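CELL WALL surface anchor family protein (PDB 2WW8) is the pilus adhesin of Streptococcus pneumoniae and probably mediates attachment of the bacterium to host cells. Local coordinates at residues Ile161-Ser166 / His172-Pro177. Sequence-based numbering, arbitrary orientation.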
loop_
_atom_site.group_PDB
_atom_site.type_symbol
_atom_site.label_atom_id
_atom_site.label_comp_id
_atom_site.label_asym_id
_atom_site.label_seq_id
_atom_site.Cartn_x
_atom_site.Cartn_y
_atom_site.Cartn_z
ATOM N N ILE A 161 4.634 4.057 -12.989
ATOM C CA ILE A 161 3.336 3.783 -13.610
ATOM C C ILE A 161 2.324 4.927 -13.491
ATOM O O ILE A 161 2.367 5.758 -12.567
ATOM C CB ILE A 161 2.670 2.530 -13.049
ATOM C CG1 ILE A 161 2.343 2.748 -11.565
ATOM C CG2 ILE A 161 3.566 1.311 -13.347
ATOM C CD1 ILE A 161 1.455 1.643 -10.992
ATOM N N LYS A 162 1.396 4.933 -14.443
ATOM C CA LYS A 162 0.338 5.930 -14.499
ATOM C C LYS A 162 -0.590 5.873 -13.303
ATOM O O LYS A 162 -0.960 4.794 -12.790
ATOM C CB LYS A 162 -0.420 5.780 -15.826
ATOM C CG LYS A 162 0.477 6.044 -17.027
ATOM C CD LYS A 162 -0.250 5.772 -18.374
ATOM C CE LYS A 162 0.752 5.441 -19.468
ATOM N NZ LYS A 162 0.071 5.456 -20.804
ATOM N N VAL A 163 -0.929 7.062 -12.817
ATOM C CA VAL A 163 -1.708 7.172 -11.588
ATOM C C VAL A 163 -3.184 7.240 -12.000
ATOM O O VAL A 163 -3.550 8.024 -12.892
ATOM C CB VAL A 163 -1.321 8.439 -10.815
ATOM C CG1 VAL A 163 -2.327 8.688 -9.676
ATOM C CG2 VAL A 163 0.139 8.384 -10.275
ATOM N N ASP A 164 -4.014 6.382 -11.413
ATOM C CA ASP A 164 -5.459 6.388 -11.731
ATOM C C ASP A 164 -6.112 7.644 -11.151
ATOM O O ASP A 164 -5.783 8.023 -10.023
ATOM C CB ASP A 164 -6.176 5.181 -11.129
ATOM C CG ASP A 164 -5.713 3.866 -11.722
ATOM O OD1 ASP A 164 -5.680 3.760 -12.966
ATOM O OD2 ASP A 164 -5.398 2.921 -10.957
ATOM N N GLY A 165 -7.015 8.256 -11.911
ATOM C CA GLY A 165 -7.611 9.547 -11.598
ATOM C C GLY A 165 -6.888 10.717 -12.254
ATOM O O GLY A 165 -7.344 11.859 -12.144
ATOM N N SER A 166 -5.748 10.454 -12.899
ATOM C CA SER A 166 -5.003 11.496 -13.624
ATOM C C SER A 166 -5.178 11.478 -15.161
ATOM O O SER A 166 -4.531 12.262 -15.864
ATOM C CB SER A 166 -3.529 11.515 -13.200
ATOM O OG SER A 166 -2.921 10.357 -13.715
ATOM N N HIS A 172 -2.134 10.490 -19.421
ATOM C CA HIS A 172 -2.090 10.651 -17.973
ATOM C C HIS A 172 -1.199 11.817 -17.570
ATOM O O HIS A 172 -0.158 12.097 -18.187
ATOM C CB HIS A 172 -1.635 9.349 -17.311
ATOM C CG HIS A 172 -2.692 8.295 -17.255
ATOM N ND1 HIS A 172 -3.121 7.598 -18.367
ATOM C CD2 HIS A 172 -3.413 7.812 -16.212
ATOM C CE1 HIS A 172 -4.062 6.736 -18.019
ATOM N NE2 HIS A 172 -4.251 6.839 -16.714
ATOM N N LYS A 173 -1.611 12.461 -16.486
ATOM C CA LYS A 173 -0.931 13.633 -15.934
ATOM C C LYS A 173 0.036 13.342 -14.770
ATOM O O LYS A 173 0.854 14.193 -14.387
ATOM C CB LYS A 173 -1.974 14.704 -15.598
ATOM C CG LYS A 173 -2.413 15.448 -16.835
ATOM C CD LYS A 173 -3.605 16.355 -16.608
ATOM C CE LYS A 173 -3.175 17.609 -15.868
ATOM N NZ LYS A 173 -4.199 18.696 -15.962
ATOM N N ALA A 174 -0.012 12.121 -14.253
ATOM C CA ALA A 174 0.774 11.792 -13.065
ATOM C C ALA A 174 1.205 10.336 -13.056
ATOM O O ALA A 174 0.470 9.475 -13.579
ATOM C CB ALA A 174 -0.020 12.093 -11.807
ATOM N N LEU A 175 2.371 10.116 -12.439
ATOM C CA LEU A 175 3.079 8.821 -12.334
ATOM C C LEU A 175 3.532 8.553 -10.896
ATOM O O LEU A 175 4.066 9.452 -10.212
ATOM C CB LEU A 175 4.324 8.721 -13.246
ATOM C CG LEU A 175 4.122 9.115 -14.731
ATOM C CD1 LEU A 175 5.442 9.282 -15.463
ATOM C CD2 LEU A 175 3.216 8.146 -15.492
ATOM N N ASN A 176 3.334 7.306 -10.477
ATOM C CA ASN A 176 3.809 6.833 -9.201
ATOM C C ASN A 176 4.903 5.795 -9.451
ATOM O O ASN A 176 4.887 5.090 -10.470
ATOM C CB ASN A 176 2.683 6.172 -8.407
ATOM C CG ASN A 176 2.000 7.138 -7.442
ATOM O OD1 ASN A 176 2.561 8.175 -7.042
ATOM N ND2 ASN A 176 0.767 6.799 -7.056
ATOM N N PRO A 177 5.823 5.691 -8.493
ATOM C CA PRO A 177 6.728 4.558 -8.464
ATOM C C PRO A 177 5.903 3.309 -8.250
ATOM O O PRO A 177 4.856 3.351 -7.571
ATOM C CB PRO A 177 7.550 4.760 -7.187
ATOM C CG PRO A 177 6.886 5.875 -6.440
ATOM C CD PRO A 177 6.082 6.679 -7.418
HETATM O O HOH W 1 -2.038 7.197 -20.793
#
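Ile161 and Asn176 face each other as a hydrogen-bonded antiparallel pair, with Ile161 N reaching Asn176 O at 2.7 Å and Asn176 N returning a bond to Ile161 O. They belong to the antiparallel strands 157-162 and 171-184 of the elongated pilus adhesin, consecutive but for the short strand 167-168. Val163 N continues the pairing to Ala174 O at 2.9 Å, after which residues 163-166 swing out as a type II beta turn. Gly165 suits the turn's third position, where its positive phi would press a CB against the preceding carbonyl. Ser166 closes the turn: its OG, held between backbone N and carbonyl carbon (chi1 71°), folds back to donate to Val163 O at 2.6 Å. That oxygen also accepts from Ser166 N, so two donors secure the bend, and Ser166 O accepts from Lys173 N at 3.0 Å, resuming the pairing beyond the turn.

Lys162 and Leu175 project from the same face of the strand pair, and Lys162 reaches the ring of His172. The extended lysine crosses the imidazole at about a right angle. Its CB makes a CH-pi contact 3.8 Å from the ring centroid; the further methylenes carry CD over the ring, 3.4 Å from His172 ND1, and NZ to a water. This water accepts from NZ and lies in the ring plane beside ND1, bridging the two; the lysine also makes a cation-pi contact with Tyr145. Leu175 runs alongside Lys162, and its other apolar contacts include Phe691.

Compact Val163 points into the partner strand, setting CB 4.0 Å from Ala174 CB, while the Asn176 amide is held by Ile193 N through OD1. Lys173 leads away to a salt bridge with Asp720. Val163 CG2, beside its own backbone N, rests 3.6 Å from Asn176 CG.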